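Side-chain contacts in major capsid protein (Faustovirus, PDB 5J7O), which is the major capsid protein of this large double-stranded DNA virus, a double jelly-roll that assembles as a trimer and probably builds most of the capsid shell: residues E179-R184 with G282-K287; Q464-H469 with Q514-V519; I534-Q539 with I586-E591; S598-C601 with P606-L609. All coordinates share one frame; numbering follows the deposited sequence.

Interaction 1. Residues E179-R184 with G282-K287; sequences EYPGLR and GAQTPK
Gln284 reaches from the loop 282-287 to the turn that starts helix 181-185, and its side chain meets Glu179 and Pro181 there. The apolar part is methylene packing: Gln284 CG lies 3.9 Å from Glu179 CG, the two chains crossing at about a right angle. Further along, a bend at chi2 (73°) swings the amide round to the proline, placing Gln284 NE2 3.4 Å from Pro181 CD and 3.5 Å from Pro181 CG. This is van der Waals contact between the amide nitrogen and the ring carbons.

The polar bonds belong to neighbours. Gln284 NE2 binds Cys178 O while its OE1 takes the backbone N of Glu229, which fixes which way round the amide sits. Glu179 turns its carboxylate to His469, where OE1 meets NE2, and the carboxylate plane stands 67° from the Gln284 amide. Arg274 of the second subunit also packs on Gln284.

Tyr180 occupies the N-cap position, and its carbonyl O accepts from Leu183 N at 3.0 Å. The contact thus sets an inter-strand loop of the double jelly-roll, between strands 273-280 and 293-298, against the first turn of a short helix.

Interaction 2. Residues Q464-H469 with Q514-V519; sequences QWRDWH and QYIVPV
Asp467 OD1 is gripped twice by Arg466, the residue that also meets Ile516 and Pro518 across the contact. Arg466 NE lies 3.0 Å from Asp467 OD1, and Arg466 NH2 lies 3.1 Å from the same oxygen, a side-on salt bridge in which two nitrogens share one acceptor. The oxygen sits almost in the guanidinium plane, although NE approaches 30° out of the carboxylate plane. Asp467 OD2 bonds Asn461 ND2, and Arg466 NH2 has a further partner in Asn476 OD1, so both charged groups are held against rotation.

A bend at chi3 (70°) in Arg466 turns the guanidinium back to its sequence neighbour and presents its NH1 corner to the strand. Pro518 CB covers one face of the group, 3.9 Å from Arg466 NH1 and offset toward the rim. Ile516 comes in at the edge, near the plane, its CG2 branch also 3.9 Å from Arg466 NH1. Nearer the backbone, Arg466 CB lies over the centre of one face of the Trp465 ring, 3.7 Å above its plane.

Val517 points the other way, the usual alternation of a β-strand. Strand 503-521 pairs antiparallel with 473-490, and Tyr515 and Ile516 also pair with a strand of the second subunit: the helix 464-467 packs its arginine on a mixed sheet, built from strands of both the earlier and later parts of the chain, that runs on across the trimer interface.

Interaction 3. Residues I534-Q539 with I586-E591; sequences IELYAQ and ISRARE
Ile534 and Leu536 both turn toward helix 586-589 and meet the guanidinium of Arg588. The isoleucine makes the closer approach, its chain crossing that of the arginine at about a right angle. Ile534 CD1 lies 3.2 Å from Arg588 NH2 and 3.3 Å from Arg588 NE, a tight fit at the rim of the flat group. On the same side, Ile534 CG2 stands over the centre of the guanidinium face, 4.1 Å above its plane. Leu536 adds a looser touch, with CD2 4.1 Å from Arg588 NH1.

Arg588 spans the gap because its chain runs extended from CG to NE (chi2 174°, chi3 170°). Its polar end is directed to another copy of the protein: NH2 bonds the backbone O of Lys7 of the third subunit. NE is buried here without a partner in the model.

In the next shell, Asn585 OD1 binds both the backbone N of Arg588 and the hydroxyl of Ser587, tying down the start of the helix. Phe6 of the third subunit packs on Leu536, and Ile9 of that subunit on Arg588, so the N-terminal residues of a neighbour cover this spot. On the strand side, the chain turns a corner at Leu536 and Tyr537. These two residues both face Val529 on the adjacent strand 526-531, which makes a classic beta bulge.

Interaction 4. Residues S598-C601 with P606-L609; sequences SSFC and PCDL
The Phe600 ring receives the sulfur of Cys607 at its edge, close to the ring plane. Cys607 SG is 5.1 Å from the centroid of the Phe600 ring and 88° off its normal, an edge-on sulfur-aromatic contact; the nearest ring atom is Phe600 CD2, 3.9 Å from Cys607 SG. Pro453, Thr523 and Asn605 also touch the phenylalanine.

The same sulfur also packs on the side chain of Cys601, 4.0 Å from Cys601 CB. Cys601 SG is anti to its own backbone N (chi1 -178°) and passes alongside Cys607 CB at 4.1 Å. The two sulfurs, Cys601 SG and Cys607 SG, stay 4.1 Å apart, too far for a disulfide.

These residues sit where the chain passes from strand 592-597 to strand 607-620. The two strands belong to different four-stranded antiparallel sheets of the jelly-roll, and Cys607 opens the second of them, between strands 415-428 and 444-453.

Ser598 shapes the loop that carries Phe600 and Cys601. Its OG accepts from Phe600 N at 3.1 Å, the bond of an ST turn, and from Cys601 N at 2.9 Å in an almost straight line (175°), the ST motif. The same hydroxyl also bonds Thr523 O, so three polar groups grip one oxygen. Beyond Cys607, Asp608 points away from the loop and forms a salt bridge with Arg427.

In the fold
Interactions 1 and 2 are neighbours near the middle of the chain, 11 Å from its centre, and they touch: Arg184 NH2 reaches Gln464 OE1, and Glu179 O reaches Trp468 NE1, both probable hydrogen bonds. Each meets the second subunit. Interactions 3 and 4 lie farther out, their nearest atoms about 8 Å apart, and are the buried contacts, 1 and 2 only partly so. In the first three, the polar end of a long side chain touches aliphatic carbons across the contact while its hydrogen bonds go to other partners, including a sequence neighbour in interaction 2 and another subunit in interaction 3; interaction 4, touched by no other chain, relies on sulfur and an aromatic ring.

Interaction 1. Residues E179-R184 with G282-K287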
loop_
_atom_site.group_PDB
_atom_site.type_symbol
_atom_site.label_atom_id
_atom_site.label_comp_id
_atom_site.label_asym_id
_atom_site.label_seq_id
_atom_site.Cartn_x
_atom_site.Cartn_y
_atom_site.Cartn_z
ATOM N N GLU B 179 16.700 11.449 -0.004
ATOM C CA GLU B 179 15.595 10.712 -0.598
ATOM C C GLU B 179 15.549 10.966 -2.097
ATOM O O GLU B 179 15.765 12.090 -2.562
ATOM C CB GLU B 179 14.272 11.099 0.056
ATOM C CG GLU B 179 14.080 10.491 1.434
ATOM C CD GLU B 179 12.659 10.617 1.937
ATOM O OE1 GLU B 179 11.993 11.615 1.593
ATOM O OE2 GLU B 179 12.205 9.712 2.668
ATOM N N TYR B 180 15.289 9.900 -2.848
ATOM C CA TYR B 180 15.280 9.931 -4.305
ATOM C C TYR B 180 16.579 10.515 -4.866
ATOM O O TYR B 180 16.560 11.534 -5.564
ATOM C CB TYR B 180 14.069 10.698 -4.814
ATOM C CG TYR B 180 12.780 10.120 -4.280
ATOM C CD1 TYR B 180 12.257 8.950 -4.809
ATOM C CD2 TYR B 180 12.102 10.726 -3.229
ATOM C CE1 TYR B 180 11.088 8.405 -4.323
ATOM C CE2 TYR B 180 10.929 10.186 -2.735
ATOM C CZ TYR B 180 10.427 9.025 -3.286
ATOM O OH TYR B 180 9.261 8.480 -2.803
ATOM N N PRO B 181 17.728 9.885 -4.585
ATOM C CA PRO B 181 19.001 10.459 -5.049
ATOM C C PRO B 181 19.092 10.556 -6.558
ATOM O O PRO B 181 19.683 11.508 -7.079
ATOM C CB PRO B 181 20.055 9.495 -4.479
ATOM C CG PRO B 181 19.331 8.640 -3.476
ATOM C CD PRO B 181 17.914 8.581 -3.931
ATOM N N GLY B 182 18.511 9.596 -7.277
ATOM C CA GLY B 182 18.563 9.647 -8.726
ATOM C C GLY B 182 17.805 10.826 -9.297
ATOM O O GLY B 182 18.087 11.271 -10.410
ATOM N N LEU B 183 16.843 11.356 -8.542
ATOM C CA LEU B 183 16.097 12.509 -9.028
ATOM C C LEU B 183 16.849 13.808 -8.774
ATOM O O LEU B 183 16.823 14.711 -9.616
ATOM C CB LEU B 183 14.714 12.554 -8.381
ATOM C CG LEU B 183 13.793 11.380 -8.705
ATOM C CD1 LEU B 183 12.396 11.635 -8.171
ATOM C CD2 LEU B 183 13.760 11.118 -10.203
ATOM N N ARG B 184 17.521 13.925 -7.625
ATOM C CA ARG B 184 18.271 15.143 -7.343
ATOM C C ARG B 184 19.619 15.162 -8.047
ATOM O O ARG B 184 20.140 16.244 -8.341
ATOM C CB ARG B 184 18.484 15.311 -5.837
ATOM C CG ARG B 184 18.712 16.757 -5.432
ATOM C CD ARG B 184 19.010 16.915 -3.953
ATOM N NE ARG B 184 18.881 18.313 -3.548
ATOM C CZ ARG B 184 19.275 18.799 -2.377
ATOM N NH1 ARG B 184 19.839 18.002 -1.480
ATOM N NH2 ARG B 184 19.112 20.086 -2.105
ATOM N N GLY B 282 18.282 0.671 3.332
ATOM C CA GLY B 282 18.911 0.981 2.067
ATOM C C GLY B 282 19.693 2.278 2.058
ATOM O O GLY B 282 20.335 2.636 3.051
ATOM N N ALA B 283 19.631 2.998 0.936
ATOM C CA ALA B 283 20.479 4.169 0.748
ATOM C C ALA B 283 20.116 5.310 1.691
ATOM O O ALA B 283 20.978 6.132 2.022
ATOM C CB ALA B 283 20.404 4.644 -0.703
ATOM N N GLN B 284 18.862 5.384 2.136
ATOM C CA GLN B 284 18.439 6.470 3.012
ATOM C C GLN B 284 18.634 6.161 4.490
ATOM O O GLN B 284 18.598 7.087 5.310
ATOM C CB GLN B 284 16.968 6.821 2.758
ATOM C CG GLN B 284 16.732 7.642 1.498
ATOM C CD GLN B 284 16.906 6.838 0.224
ATOM O OE1 GLN B 284 16.495 5.680 0.147
ATOM N NE2 GLN B 284 17.518 7.448 -0.782
ATOM N N THR B 285 18.837 4.900 4.848
ATOM C CA THR B 285 19.062 4.539 6.244
ATOM C C THR B 285 20.529 4.752 6.605
ATOM O O THR B 285 21.412 4.256 5.897
ATOM C CB THR B 285 18.660 3.086 6.495
ATOM O OG1 THR B 285 17.239 2.952 6.370
ATOM C CG2 THR B 285 19.082 2.643 7.886
ATOM N N PRO B 286 20.825 5.480 7.682
ATOM C CA PRO B 286 22.228 5.767 8.021
ATOM C C PRO B 286 22.991 4.495 8.360
ATOM O O PRO B 286 22.529 3.662 9.143
ATOM C CB PRO B 286 22.116 6.698 9.235
ATOM C CG PRO B 286 20.716 7.231 9.194
ATOM C CD PRO B 286 19.886 6.134 8.608
ATOM N N LYS B 287 24.174 4.353 7.764
ATOM C CA LYS B 287 25.007 3.175 7.955
ATOM C C LYS B 287 26.457 3.595 8.135
ATOM O O LYS B 287 26.876 4.654 7.659
ATOM C CB LYS B 287 24.903 2.206 6.770
ATOM C CG LYS B 287 23.505 1.687 6.496
ATOM C CD LYS B 287 23.501 0.742 5.306
ATOM C CE LYS B 287 22.111 0.189 5.044
ATOM N NZ LYS B 287 22.114 -0.816 3.945
#

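Interaction 2. Residues Q464-H469 with Q514-V519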
loop_
_atom_site.group_PDB
_atom_site.type_symbol
_atom_site.label_atom_id
_atom_site.label_comp_id
_atom_site.label_asym_id
_atom_site.label_seq_id
_atom_site.Cartn_x
_atom_site.Cartn_y
_atom_site.Cartn_z
ATOM N N GLN B 464 17.263 18.388 5.296
ATOM C CA GLN B 464 17.272 18.687 3.867
ATOM C C GLN B 464 17.339 17.418 3.032
ATOM O O GLN B 464 16.776 17.368 1.932
ATOM C CB GLN B 464 18.449 19.599 3.518
ATOM C CG GLN B 464 18.464 20.029 2.058
ATOM C CD GLN B 464 19.858 20.302 1.531
ATOM O OE1 GLN B 464 20.029 20.720 0.386
ATOM N NE2 GLN B 464 20.863 20.058 2.362
ATOM N N TRP B 465 18.021 16.384 3.536
ATOM C CA TRP B 465 18.072 15.100 2.845
ATOM C C TRP B 465 16.681 14.552 2.549
ATOM O O TRP B 465 16.519 13.761 1.611
ATOM C CB TRP B 465 18.861 14.089 3.680
ATOM C CG TRP B 465 18.184 13.726 4.967
ATOM C CD1 TRP B 465 18.302 14.368 6.165
ATOM C CD2 TRP B 465 17.284 12.632 5.185
ATOM N NE1 TRP B 465 17.533 13.743 7.116
ATOM C CE2 TRP B 465 16.896 12.674 6.539
ATOM C CE3 TRP B 465 16.768 11.623 4.366
ATOM C CZ2 TRP B 465 16.016 11.746 7.092
ATOM C CZ3 TRP B 465 15.896 10.704 4.918
ATOM C CH2 TRP B 465 15.530 10.771 6.267
ATOM N N ARG B 466 15.680 14.950 3.329
ATOM C CA ARG B 466 14.300 14.499 3.178
ATOM C C ARG B 466 13.370 15.569 2.624
ATOM O O ARG B 466 12.507 15.262 1.799
ATOM C CB ARG B 466 13.764 14.021 4.533
ATOM C CG ARG B 466 12.348 13.483 4.510
ATOM C CD ARG B 466 11.770 13.465 5.914
ATOM N NE ARG B 466 11.525 14.817 6.411
ATOM C CZ ARG B 466 11.257 15.114 7.678
ATOM N NH1 ARG B 466 11.208 14.154 8.592
ATOM N NH2 ARG B 466 11.046 16.373 8.035
ATOM N N ASP B 467 13.535 16.823 3.047
ATOM C CA ASP B 467 12.592 17.880 2.704
ATOM C C ASP B 467 12.804 18.468 1.314
ATOM O O ASP B 467 11.964 19.258 0.870
ATOM C CB ASP B 467 12.673 19.016 3.729
ATOM C CG ASP B 467 12.231 18.589 5.114
ATOM O OD1 ASP B 467 11.574 17.533 5.233
ATOM O OD2 ASP B 467 12.535 19.316 6.084
ATOM N N TRP B 468 13.884 18.107 0.616
ATOM C CA TRP B 468 14.230 18.819 -0.611
ATOM C C TRP B 468 13.171 18.648 -1.696
ATOM O O TRP B 468 12.943 19.570 -2.487
ATOM C CB TRP B 468 15.599 18.363 -1.121
ATOM C CG TRP B 468 15.590 17.032 -1.800
ATOM C CD1 TRP B 468 15.783 15.813 -1.220
ATOM C CD2 TRP B 468 15.383 16.784 -3.194
ATOM N NE1 TRP B 468 15.707 14.820 -2.167
ATOM C CE2 TRP B 468 15.461 15.391 -3.388
ATOM C CE3 TRP B 468 15.136 17.606 -4.298
ATOM C CZ2 TRP B 468 15.301 14.802 -4.639
ATOM C CZ3 TRP B 468 14.979 17.019 -5.540
ATOM C CH2 TRP B 468 15.063 15.631 -5.700
ATOM N N HIS B 469 12.511 17.492 -1.751
ATOM C CA HIS B 469 11.482 17.262 -2.756
ATOM C C HIS B 469 10.075 17.577 -2.258
ATOM O O HIS B 469 9.135 17.569 -3.060
ATOM C CB HIS B 469 11.541 15.811 -3.257
ATOM C CG HIS B 469 11.281 14.789 -2.196
ATOM N ND1 HIS B 469 10.012 14.362 -1.868
ATOM C CD2 HIS B 469 12.128 14.104 -1.392
ATOM C CE1 HIS B 469 10.088 13.459 -0.906
ATOM N NE2 HIS B 469 11.360 13.285 -0.599
ATOM N N GLN B 514 11.906 5.890 19.332
ATOM C CA GLN B 514 11.324 7.182 18.995
ATOM C C GLN B 514 11.156 7.284 17.487
ATOM O O GLN B 514 12.093 6.997 16.738
ATOM C CB GLN B 514 12.195 8.335 19.506
ATOM C CG GLN B 514 11.682 9.717 19.123
ATOM C CD GLN B 514 12.560 10.837 19.647
ATOM O OE1 GLN B 514 12.330 12.011 19.355
ATOM N NE2 GLN B 514 13.573 10.478 20.429
ATOM N N TYR B 515 9.966 7.691 17.051
ATOM C CA TYR B 515 9.674 7.936 15.648
ATOM C C TYR B 515 9.593 9.435 15.390
ATOM O O TYR B 515 9.257 10.218 16.283
ATOM C CB TYR B 515 8.350 7.285 15.224
ATOM C CG TYR B 515 8.264 5.786 15.415
ATOM C CD1 TYR B 515 7.839 5.243 16.621
ATOM C CD2 TYR B 515 8.577 4.914 14.379
ATOM C CE1 TYR B 515 7.746 3.874 16.796
ATOM C CE2 TYR B 515 8.487 3.543 14.546
ATOM C CZ TYR B 515 8.072 3.029 15.756
ATOM O OH TYR B 515 7.980 1.666 15.926
ATOM N N ILE B 516 9.899 9.829 14.156
ATOM C CA ILE B 516 9.732 11.204 13.697
ATOM C C ILE B 516 8.603 11.220 12.675
ATOM O O ILE B 516 8.683 10.548 11.640
ATOM C CB ILE B 516 11.026 11.770 13.091
ATOM C CG1 ILE B 516 12.052 12.064 14.186
ATOM C CG2 ILE B 516 10.728 13.034 12.295
ATOM C CD1 ILE B 516 11.671 13.224 15.081
ATOM N N VAL B 517 7.556 11.981 12.967
ATOM C CA VAL B 517 6.415 12.136 12.067
ATOM C C VAL B 517 6.634 13.404 11.248
ATOM O O VAL B 517 6.707 14.497 11.830
ATOM C CB VAL B 517 5.090 12.207 12.837
ATOM C CG1 VAL B 517 3.938 12.472 11.880
ATOM C CG2 VAL B 517 4.855 10.920 13.607
ATOM N N PRO B 518 6.753 13.311 9.922
ATOM C CA PRO B 518 6.845 14.516 9.086
ATOM C C PRO B 518 5.474 15.149 8.902
ATOM O O PRO B 518 4.618 14.621 8.185
ATOM C CB PRO B 518 7.414 13.978 7.765
ATOM C CG PRO B 518 6.962 12.558 7.718
ATOM C CD PRO B 518 6.932 12.074 9.142
ATOM N N VAL B 519 5.260 16.286 9.559
ATOM C CA VAL B 519 3.985 16.992 9.525
ATOM C C VAL B 519 4.071 18.092 8.478
ATOM O O VAL B 519 4.940 18.970 8.556
ATOM C CB VAL B 519 3.626 17.569 10.904
ATOM C CG1 VAL B 519 2.297 18.304 10.839
ATOM C CG2 VAL B 519 3.576 16.459 11.942
#

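Interaction 3. Residues I534-Q539 with I586-E591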
loop_
_atom_site.group_PDB
_atom_site.type_symbol
_atom_site.label_atom_id
_atom_site.label_comp_id
_atom_site.label_asym_id
_atom_site.label_seq_id
_atom_site.Cartn_x
_atom_site.Cartn_y
_atom_site.Cartn_z
ATOM N N ILE B 534 -8.463 36.774 -18.918
ATOM C CA ILE B 534 -9.535 35.793 -18.975
ATOM C C ILE B 534 -9.321 34.774 -17.867
ATOM O O ILE B 534 -8.198 34.311 -17.643
ATOM C CB ILE B 534 -9.599 35.111 -20.358
ATOM C CG1 ILE B 534 -10.086 36.115 -21.405
ATOM C CG2 ILE B 534 -10.491 33.878 -20.320
ATOM C CD1 ILE B 534 -9.866 35.679 -22.826
ATOM N N GLU B 535 -10.400 34.440 -17.167
ATOM C CA GLU B 535 -10.348 33.505 -16.050
ATOM C C GLU B 535 -10.472 32.085 -16.590
ATOM O O GLU B 535 -11.536 31.687 -17.074
ATOM C CB GLU B 535 -11.456 33.813 -15.048
ATOM C CG GLU B 535 -11.163 33.358 -13.632
ATOM C CD GLU B 535 -12.228 33.806 -12.652
ATOM O OE1 GLU B 535 -13.381 33.342 -12.772
ATOM O OE2 GLU B 535 -11.915 34.635 -11.772
ATOM N N LEU B 536 -9.378 31.330 -16.526
ATOM C CA LEU B 536 -9.421 29.906 -16.828
ATOM C C LEU B 536 -9.651 29.075 -15.577
ATOM O O LEU B 536 -10.214 27.977 -15.659
ATOM C CB LEU B 536 -8.122 29.479 -17.516
ATOM C CG LEU B 536 -7.756 30.350 -18.721
ATOM C CD1 LEU B 536 -6.424 29.931 -19.315
ATOM C CD2 LEU B 536 -8.857 30.296 -19.770
ATOM N N TYR B 537 -9.227 29.586 -14.424
ATOM C CA TYR B 537 -9.547 29.006 -13.126
ATOM C C TYR B 537 -9.820 30.146 -12.163
ATOM O O TYR B 537 -8.958 31.008 -11.964
ATOM C CB TYR B 537 -8.407 28.130 -12.600
ATOM C CG TYR B 537 -8.393 26.727 -13.150
ATOM C CD1 TYR B 537 -9.235 25.751 -12.635
ATOM C CD2 TYR B 537 -7.530 26.373 -14.178
ATOM C CE1 TYR B 537 -9.224 24.463 -13.133
ATOM C CE2 TYR B 537 -7.510 25.088 -14.682
ATOM C CZ TYR B 537 -8.359 24.137 -14.156
ATOM O OH TYR B 537 -8.343 22.856 -14.657
ATOM N N ALA B 538 -11.010 30.157 -11.573
ATOM C CA ALA B 538 -11.303 31.119 -10.524
ATOM C C ALA B 538 -10.451 30.811 -9.293
ATOM O O ALA B 538 -9.704 29.831 -9.244
ATOM C CB ALA B 538 -12.792 31.103 -10.187
ATOM N N GLN B 539 -10.562 31.667 -8.282
ATOM C CA GLN B 539 -9.807 31.482 -7.046
ATOM C C GLN B 539 -10.402 30.306 -6.283
ATOM O O GLN B 539 -11.446 30.429 -5.640
ATOM C CB GLN B 539 -9.831 32.758 -6.213
ATOM C CG GLN B 539 -8.954 32.709 -4.977
ATOM C CD GLN B 539 -8.951 34.020 -4.218
ATOM O OE1 GLN B 539 -9.631 34.973 -4.601
ATOM N NE2 GLN B 539 -8.184 34.079 -3.136
ATOM N N ILE B 586 -1.753 30.263 -27.572
ATOM C CA ILE B 586 -0.510 31.017 -27.404
ATOM C C ILE B 586 -0.788 32.477 -27.071
ATOM O O ILE B 586 -0.042 33.103 -26.308
ATOM C CB ILE B 586 0.369 30.875 -28.660
ATOM C CG1 ILE B 586 0.776 29.416 -28.854
ATOM C CG2 ILE B 586 1.604 31.766 -28.570
ATOM C CD1 ILE B 586 1.934 29.215 -29.813
ATOM N N SER B 587 -1.861 33.044 -27.628
ATOM C CA SER B 587 -2.194 34.433 -27.339
ATOM C C SER B 587 -2.352 34.653 -25.841
ATOM O O SER B 587 -1.810 35.611 -25.280
ATOM C CB SER B 587 -3.469 34.830 -28.082
ATOM O OG SER B 587 -4.566 34.031 -27.675
ATOM N N ARG B 588 -3.079 33.753 -25.173
ATOM C CA ARG B 588 -3.254 33.863 -23.731
ATOM C C ARG B 588 -2.010 33.412 -22.980
ATOM O O ARG B 588 -1.714 33.934 -21.899
ATOM C CB ARG B 588 -4.465 33.046 -23.286
ATOM C CG ARG B 588 -5.770 33.472 -23.928
ATOM C CD ARG B 588 -6.904 32.539 -23.553
ATOM N NE ARG B 588 -8.198 33.074 -23.965
ATOM C CZ ARG B 588 -9.309 32.351 -24.064
ATOM N NH1 ARG B 588 -9.283 31.054 -23.790
ATOM N NH2 ARG B 588 -10.442 32.922 -24.447
ATOM N N ALA B 589 -1.270 32.449 -23.534
ATOM C CA ALA B 589 -0.072 31.954 -22.865
ATOM C C ALA B 589 1.006 33.023 -22.755
ATOM O O ALA B 589 1.858 32.941 -21.863
ATOM C CB ALA B 589 0.478 30.731 -23.601
ATOM N N ARG B 590 0.998 34.017 -23.645
ATOM C CA ARG B 590 2.005 35.072 -23.614
ATOM C C ARG B 590 1.751 36.108 -22.524
ATOM O O ARG B 590 2.665 36.868 -22.183
ATOM C CB ARG B 590 2.092 35.755 -24.982
ATOM C CG ARG B 590 3.059 35.067 -25.939
ATOM C CD ARG B 590 2.890 35.525 -27.381
ATOM N NE ARG B 590 2.665 36.964 -27.495
ATOM C CZ ARG B 590 1.545 37.504 -27.964
ATOM N NH1 ARG B 590 0.554 36.724 -28.373
ATOM N NH2 ARG B 590 1.419 38.823 -28.036
ATOM N N GLU B 591 0.536 36.158 -21.968
ATOM C CA GLU B 591 0.219 37.008 -20.820
ATOM C C GLU B 591 -0.522 36.147 -19.792
ATOM O O GLU B 591 -1.737 36.257 -19.612
ATOM C CB GLU B 591 -0.603 38.230 -21.233
ATOM C CG GLU B 591 -0.664 39.306 -20.160
ATOM C CD GLU B 591 -1.788 40.298 -20.381
ATOM O OE1 GLU B 591 -1.869 41.284 -19.619
ATOM O OE2 GLU B 591 -2.595 40.088 -21.312
#

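Interaction 4. Residues S598-C601 with P606-L609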
loop_
_atom_site.group_PDB
_atom_site.type_symbol
_atom_site.label_atom_id
_atom_site.label_comp_id
_atom_site.label_asym_id
_atom_site.label_seq_id
_atom_site.Cartn_x
_atom_site.Cartn_y
_atom_site.Cartn_z
ATOM N N SER B 598 -1.230 32.626 0.526
ATOM C CA SER B 598 -0.460 31.751 1.396
ATOM C C SER B 598 -0.664 32.136 2.852
ATOM O O SER B 598 -0.726 33.322 3.190
ATOM C CB SER B 598 1.034 31.811 1.053
ATOM O OG SER B 598 1.784 30.940 1.883
ATOM N N SER B 599 -0.770 31.123 3.707
ATOM C CA SER B 599 -0.758 31.316 5.150
ATOM C C SER B 599 0.631 31.133 5.746
ATOM O O SER B 599 0.812 31.364 6.946
ATOM C CB SER B 599 -1.737 30.349 5.825
ATOM O OG SER B 599 -3.074 30.619 5.436
ATOM N N PHE B 600 1.613 30.739 4.936
ATOM C CA PHE B 600 2.958 30.443 5.407
ATOM C C PHE B 600 4.000 31.431 4.905
ATOM O O PHE B 600 4.832 31.900 5.686
ATOM C CB PHE B 600 3.353 29.019 4.984
ATOM C CG PHE B 600 4.708 28.595 5.473
ATOM C CD1 PHE B 600 4.881 28.165 6.778
ATOM C CD2 PHE B 600 5.807 28.620 4.630
ATOM C CE1 PHE B 600 6.124 27.773 7.236
ATOM C CE2 PHE B 600 7.055 28.228 5.081
ATOM C CZ PHE B 600 7.213 27.807 6.387
ATOM N N CYS B 601 3.966 31.768 3.618
ATOM C CA CYS B 601 5.055 32.513 2.997
ATOM C C CYS B 601 5.072 33.962 3.475
ATOM O O CYS B 601 4.085 34.688 3.319
ATOM C CB CYS B 601 4.925 32.456 1.477
ATOM S SG CYS B 601 6.245 33.304 0.578
ATOM N N PRO B 606 10.803 32.565 3.233
ATOM C CA PRO B 606 10.780 32.693 1.772
ATOM C C PRO B 606 10.527 31.352 1.103
ATOM O O PRO B 606 11.014 30.311 1.550
ATOM C CB PRO B 606 12.175 33.235 1.438
ATOM C CG PRO B 606 13.025 32.824 2.590
ATOM C CD PRO B 606 12.132 32.867 3.794
ATOM N N CYS B 607 9.751 31.387 0.023
ATOM C CA CYS B 607 9.397 30.192 -0.725
ATOM C C CYS B 607 9.597 30.440 -2.213
ATOM O O CYS B 607 9.639 31.583 -2.675
ATOM C CB CYS B 607 7.945 29.768 -0.458
ATOM S SG CYS B 607 7.542 29.482 1.280
ATOM N N ASP B 608 9.720 29.347 -2.961
ATOM C CA ASP B 608 9.901 29.386 -4.405
ATOM C C ASP B 608 8.638 28.862 -5.074
ATOM O O ASP B 608 8.266 27.700 -4.878
ATOM C CB ASP B 608 11.113 28.556 -4.828
ATOM C CG ASP B 608 12.415 29.099 -4.275
ATOM O OD1 ASP B 608 12.544 30.335 -4.156
ATOM O OD2 ASP B 608 13.312 28.289 -3.959
ATOM N N LEU B 609 7.981 29.714 -5.859
ATOM C CA LEU B 609 6.804 29.295 -6.618
ATOM C C LEU B 609 7.285 28.575 -7.870
ATOM O O LEU B 609 7.735 29.202 -8.831
ATOM C CB LEU B 609 5.921 30.486 -6.967
ATOM C CG LEU B 609 4.547 30.070 -7.500
ATOM C CD1 LEU B 609 3.708 29.455 -6.388
ATOM C CD2 LEU B 609 3.822 31.237 -8.148
#